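Local coordinates for protein 4-hydroxybenzoyl-CoA thioesterase (Bacillus halodurans, PDB 5WH9) that probably hydrolyses aromatic acyl-coenzyme A thioesters such as gentisyl-CoA, and has a hotdog fold, at residues Val5-Thr15 with Leu68-Arg77. Residues are numbered along the deposited sequence; the frame is centred on the assembly and turned at random.
Sequences VYHFRVKFGDT and LLFADHVFIR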
loop_
_atom_site.group_PDB
_atom_site.type_symbol
_atom_site.label_atom_id
_atom_site.label_comp_id
_atom_site.label_asym_id
_atom_site.label_seq_id
_atom_site.Cartn_x
_atom_site.Cartn_y
_atom_site.Cartn_z
ATOM N N VAL B 5 -0.961 4.606 -23.958
ATOM C CA VAL B 5 -1.481 3.659 -22.988
ATOM C C VAL B 5 -0.494 3.394 -21.857
ATOM O O VAL B 5 0.704 3.422 -22.058
ATOM C CB VAL B 5 -1.873 2.331 -23.661
ATOM C CG1 VAL B 5 -3.098 2.514 -24.521
ATOM C CG2 VAL B 5 -0.727 1.787 -24.480
ATOM N N TYR B 6 -1.000 3.132 -20.667
ATOM C CA TYR B 6 -0.132 2.883 -19.538
ATOM C C TYR B 6 -0.067 1.407 -19.193
ATOM O O TYR B 6 -1.017 0.813 -18.739
ATOM C CB TYR B 6 -0.590 3.708 -18.342
ATOM C CG TYR B 6 0.184 3.471 -17.078
ATOM C CD1 TYR B 6 1.540 3.702 -17.020
ATOM C CD2 TYR B 6 -0.440 3.017 -15.945
ATOM C CE1 TYR B 6 2.245 3.498 -15.865
ATOM C CE2 TYR B 6 0.259 2.809 -14.783
ATOM C CZ TYR B 6 1.604 3.048 -14.756
ATOM O OH TYR B 6 2.302 2.834 -13.621
ATOM N N HIS B 7 1.095 0.832 -19.421
ATOM C CA HIS B 7 1.346 -0.569 -19.157
ATOM C C HIS B 7 1.754 -0.823 -17.723
ATOM O O HIS B 7 2.372 0.012 -17.102
ATOM C CB HIS B 7 2.439 -1.084 -20.082
ATOM C CG HIS B 7 1.974 -1.342 -21.474
ATOM N ND1 HIS B 7 2.216 -0.476 -22.513
ATOM C CD2 HIS B 7 1.270 -2.367 -21.997
ATOM C CE1 HIS B 7 1.683 -0.957 -23.615
ATOM N NE2 HIS B 7 1.105 -2.105 -23.329
ATOM N N PHE B 8 1.404 -1.988 -17.214
ATOM C CA PHE B 8 1.780 -2.376 -15.869
ATOM C C PHE B 8 1.566 -3.854 -15.642
ATOM O O PHE B 8 0.823 -4.491 -16.343
ATOM C CB PHE B 8 1.093 -1.526 -14.783
ATOM C CG PHE B 8 -0.348 -1.868 -14.534
ATOM C CD1 PHE B 8 -1.349 -1.208 -15.202
ATOM C CD2 PHE B 8 -0.700 -2.830 -13.611
ATOM C CE1 PHE B 8 -2.669 -1.502 -14.963
ATOM C CE2 PHE B 8 -2.021 -3.136 -13.376
ATOM C CZ PHE B 8 -3.006 -2.463 -14.048
ATOM N N ARG B 9 2.253 -4.379 -14.646
ATOM C CA ARG B 9 2.153 -5.775 -14.248
ATOM C C ARG B 9 1.671 -5.886 -12.800
ATOM O O ARG B 9 2.099 -5.124 -11.940
ATOM C CB ARG B 9 3.509 -6.457 -14.367
ATOM C CG ARG B 9 4.130 -6.433 -15.761
ATOM C CD ARG B 9 4.976 -7.676 -15.954
ATOM N NE ARG B 9 5.716 -7.672 -17.212
ATOM C CZ ARG B 9 6.606 -8.600 -17.558
ATOM N NH1 ARG B 9 6.864 -9.617 -16.745
ATOM N NH2 ARG B 9 7.233 -8.515 -18.726
ATOM N N VAL B 10 0.786 -6.842 -12.544
ATOM C CA VAL B 10 0.345 -7.156 -11.195
ATOM C C VAL B 10 1.463 -7.762 -10.337
ATOM O O VAL B 10 1.977 -8.857 -10.624
ATOM C CB VAL B 10 -0.854 -8.122 -11.230
ATOM C CG1 VAL B 10 -1.267 -8.507 -9.832
ATOM C CG2 VAL B 10 -2.012 -7.482 -11.966
ATOM N N LYS B 11 1.848 -7.038 -9.296
ATOM C CA LYS B 11 2.825 -7.534 -8.341
ATOM C C LYS B 11 2.151 -8.475 -7.351
ATOM O O LYS B 11 0.965 -8.342 -7.042
ATOM C CB LYS B 11 3.439 -6.377 -7.549
ATOM C CG LYS B 11 3.904 -5.222 -8.410
ATOM C CD LYS B 11 4.693 -5.706 -9.636
ATOM C CE LYS B 11 5.159 -4.533 -10.454
ATOM N NZ LYS B 11 6.268 -4.936 -11.364
ATOM N N PHE B 12 2.926 -9.418 -6.841
ATOM C CA PHE B 12 2.475 -10.280 -5.766
ATOM C C PHE B 12 1.798 -9.455 -4.656
ATOM O O PHE B 12 0.727 -9.811 -4.154
ATOM C CB PHE B 12 3.690 -11.027 -5.219
ATOM C CG PHE B 12 3.353 -12.027 -4.187
ATOM C CD1 PHE B 12 2.509 -13.082 -4.487
ATOM C CD2 PHE B 12 3.862 -11.914 -2.912
ATOM C CE1 PHE B 12 2.193 -14.015 -3.533
ATOM C CE2 PHE B 12 3.539 -12.845 -1.952
ATOM C CZ PHE B 12 2.702 -13.898 -2.267
ATOM N N GLY B 13 2.423 -8.341 -4.302
ATOM C CA GLY B 13 1.952 -7.495 -3.226
ATOM C C GLY B 13 0.655 -6.757 -3.496
ATOM O O GLY B 13 0.114 -6.125 -2.581
ATOM N N ASP B 14 0.173 -6.828 -4.739
ATOM C CA ASP B 14 -1.110 -6.249 -5.132
ATOM C C ASP B 14 -2.239 -7.246 -4.927
ATOM O O ASP B 14 -3.413 -6.901 -5.090
ATOM C CB ASP B 14 -1.105 -5.857 -6.609
ATOM C CG ASP B 14 -0.125 -4.749 -6.912
ATOM O OD1 ASP B 14 -0.026 -3.811 -6.091
ATOM O OD2 ASP B 14 0.552 -4.826 -7.967
ATOM N N THR B 15 -1.881 -8.484 -4.589
ATOM C CA THR B 15 -2.885 -9.517 -4.347
ATOM C C THR B 15 -3.249 -9.575 -2.860
ATOM O O THR B 15 -2.600 -8.949 -2.015
ATOM C CB THR B 15 -2.416 -10.904 -4.838
ATOM O OG1 THR B 15 -1.374 -11.401 -3.985
ATOM C CG2 THR B 15 -1.904 -10.820 -6.264
ATOM N N LEU B 68 -8.037 -9.754 -11.892
ATOM C CA LEU B 68 -6.608 -9.686 -12.137
ATOM C C LEU B 68 -5.929 -10.514 -11.054
ATOM O O LEU B 68 -6.371 -10.533 -9.909
ATOM C CB LEU B 68 -6.128 -8.241 -12.084
ATOM C CG LEU B 68 -6.647 -7.274 -13.151
ATOM C CD1 LEU B 68 -6.213 -5.827 -12.910
ATOM C CD2 LEU B 68 -6.240 -7.736 -14.552
ATOM N N LEU B 69 -5.022 -11.054 -11.734
ATOM C CA LEU B 69 -4.282 -12.058 -10.988
ATOM C C LEU B 69 -2.811 -11.692 -10.946
ATOM O O LEU B 69 -2.340 -10.885 -11.745
ATOM C CB LEU B 69 -4.458 -13.435 -11.614
ATOM C CG LEU B 69 -5.864 -14.007 -11.810
ATOM C CD1 LEU B 69 -5.780 -15.339 -12.573
ATOM C CD2 LEU B 69 -6.572 -14.202 -10.484
ATOM N N PHE B 70 -2.090 -12.282 -10.003
ATOM C CA PHE B 70 -0.653 -12.066 -9.907
ATOM C C PHE B 70 0.063 -12.346 -11.233
ATOM O O PHE B 70 -0.126 -13.392 -11.858
ATOM C CB PHE B 70 -0.071 -12.905 -8.765
ATOM C CG PHE B 70 1.429 -12.922 -8.720
ATOM C CD1 PHE B 70 2.158 -11.774 -8.944
ATOM C CD2 PHE B 70 2.110 -14.098 -8.450
ATOM C CE1 PHE B 70 3.536 -11.799 -8.898
ATOM C CE2 PHE B 70 3.473 -14.126 -8.404
ATOM C CZ PHE B 70 4.190 -12.982 -8.623
ATOM N N ALA B 71 0.858 -11.367 -11.661
ATOM C CA ALA B 71 1.722 -11.453 -12.848
ATOM C C ALA B 71 1.003 -11.107 -14.132
ATOM O O ALA B 71 1.614 -11.077 -15.193
ATOM C CB ALA B 71 2.429 -12.819 -12.965
ATOM N N ASP B 72 -0.289 -10.830 -14.045
ATOM C CA ASP B 72 -1.006 -10.379 -15.227
ATOM C C ASP B 72 -0.302 -9.173 -15.836
ATOM O O ASP B 72 0.181 -8.306 -15.105
ATOM C CB ASP B 72 -2.455 -10.031 -14.900
ATOM C CG ASP B 72 -3.347 -11.234 -14.922
ATOM O OD1 ASP B 72 -2.854 -12.297 -15.365
ATOM O OD2 ASP B 72 -4.525 -11.120 -14.508
ATOM N N HIS B 73 -0.205 -9.158 -17.165
ATOM C CA HIS B 73 0.227 -7.974 -17.900
ATOM C C HIS B 73 -1.044 -7.210 -18.208
ATOM O O HIS B 73 -2.045 -7.807 -18.604
ATOM C CB HIS B 73 0.893 -8.345 -19.224
ATOM C CG HIS B 73 2.117 -9.193 -19.075
ATOM N ND1 HIS B 73 3.386 -8.714 -19.322
ATOM C CD2 HIS B 73 2.266 -10.493 -18.726
ATOM C CE1 HIS B 73 4.264 -9.682 -19.126
ATOM N NE2 HIS B 73 3.611 -10.771 -18.761
ATOM N N VAL B 74 -1.020 -5.896 -18.031
ATOM C CA VAL B 74 -2.240 -5.125 -18.184
ATOM C C VAL B 74 -1.845 -3.802 -18.747
ATOM O O VAL B 74 -0.707 -3.357 -18.569
ATOM C CB VAL B 74 -2.959 -4.911 -16.796
ATOM C CG1 VAL B 74 -4.377 -4.405 -16.982
ATOM C CG2 VAL B 74 -2.981 -6.195 -15.994
ATOM N N PHE B 75 -2.766 -3.165 -19.443
ATOM C CA PHE B 75 -2.573 -1.758 -19.770
ATOM C C PHE B 75 -3.891 -0.987 -19.626
ATOM O O PHE B 75 -4.974 -1.572 -19.619
ATOM C CB PHE B 75 -1.895 -1.570 -21.134
ATOM C CG PHE B 75 -2.755 -1.954 -22.325
ATOM C CD1 PHE B 75 -3.662 -1.047 -22.862
ATOM C CD2 PHE B 75 -2.622 -3.200 -22.927
ATOM C CE1 PHE B 75 -4.442 -1.379 -23.970
ATOM C CE2 PHE B 75 -3.397 -3.548 -24.037
ATOM C CZ PHE B 75 -4.316 -2.632 -24.561
ATOM N N ILE B 76 -3.789 0.315 -19.432
ATOM C CA ILE B 76 -4.976 1.123 -19.298
ATOM C C ILE B 76 -5.069 2.065 -20.481
ATOM O O ILE B 76 -4.080 2.690 -20.851
ATOM C CB ILE B 76 -4.957 1.963 -18.006
ATOM C CG1 ILE B 76 -5.151 1.070 -16.779
ATOM C CG2 ILE B 76 -6.040 3.008 -18.074
ATOM C CD1 ILE B 76 -4.913 1.780 -15.430
ATOM N N ARG B 77 -6.255 2.169 -21.067
ATOM C CA ARG B 77 -6.514 3.157 -22.112
ATOM C C ARG B 77 -7.192 4.365 -21.488
ATOM O O ARG B 77 -8.310 4.253 -20.972
ATOM C CB ARG B 77 -7.435 2.590 -23.198
ATOM C CG ARG B 77 -6.789 1.596 -24.133
ATOM C CD ARG B 77 -7.477 1.573 -25.513
ATOM N NE ARG B 77 -6.878 0.546 -26.356
ATOM C CZ ARG B 77 -7.365 -0.682 -26.513
ATOM N NH1 ARG B 77 -8.499 -1.040 -25.921
ATOM N NH2 ARG B 77 -6.723 -1.552 -27.285
HETATM O O HOH W 1 4.654 -10.727 -15.283
#
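The carbonyl oxygen of Asp-72 takes one true hydrogen bond from residues 5-15, from Val-10 N at 3.0 Å with a nearly straight N-H (163°), supplemented by a weak C-H...O contact from Arg-9 CA to the same O at 3.3 Å. Ala-71 N returns a bond to Val-10 O (2.9 Å), extending the antiparallel ladder of strands 6-9 and 73-77 into the type II turn 69-72. That turn is braced by Asp-72 OD2, which takes Leu-69 N from above the carboxylate plane at 2.8 Å and also pairs with Lys-96.

Within the ladder, Tyr-6/Ile-76 and Phe-8/Val-74 are hydrogen-bonded pairs with side chains on one face of the sheet. Val-74 CB lies over one face of the Phe-8 ring, 3.7 Å from CZ, as a CH-pi contact, and Ile-76 CD1 is 4.0 Å from Phe-8 CE1; Trp-29 of helix 25-40 stacks on the same phenyl. His-7 and Phe-75 lie side by side on the other face, their rings obliquely turned.

In the turn that leads into strand 73-77, Phe-70 has CG anti to its backbone N (chi1 171°), which carries the ring across to Phe-12. Phe-12 CB sits over one ring face, 3.8 Å from Phe-70 CE1, while the Phe-12 ring points its edge at the Phe-70 face, planes 66° apart. His-35 of the second subunit meets both rings. Replacing Phe-70 with alanine would probably open a gap beside Phe-12 and deprive that His-35 of an aromatic neighbour.

On the exposed face, a water links Arg-9 NH1 to Ala-71 O. The chemistry thus divides: backbone bonds fix the register of the hotdog sheet's edge, Phe-8, backed by Val-74 and Ile-76, packs against Trp-29, and the Phe-12/Phe-70 pair, between 3-10 segment and turn, joins it to the subunit interface.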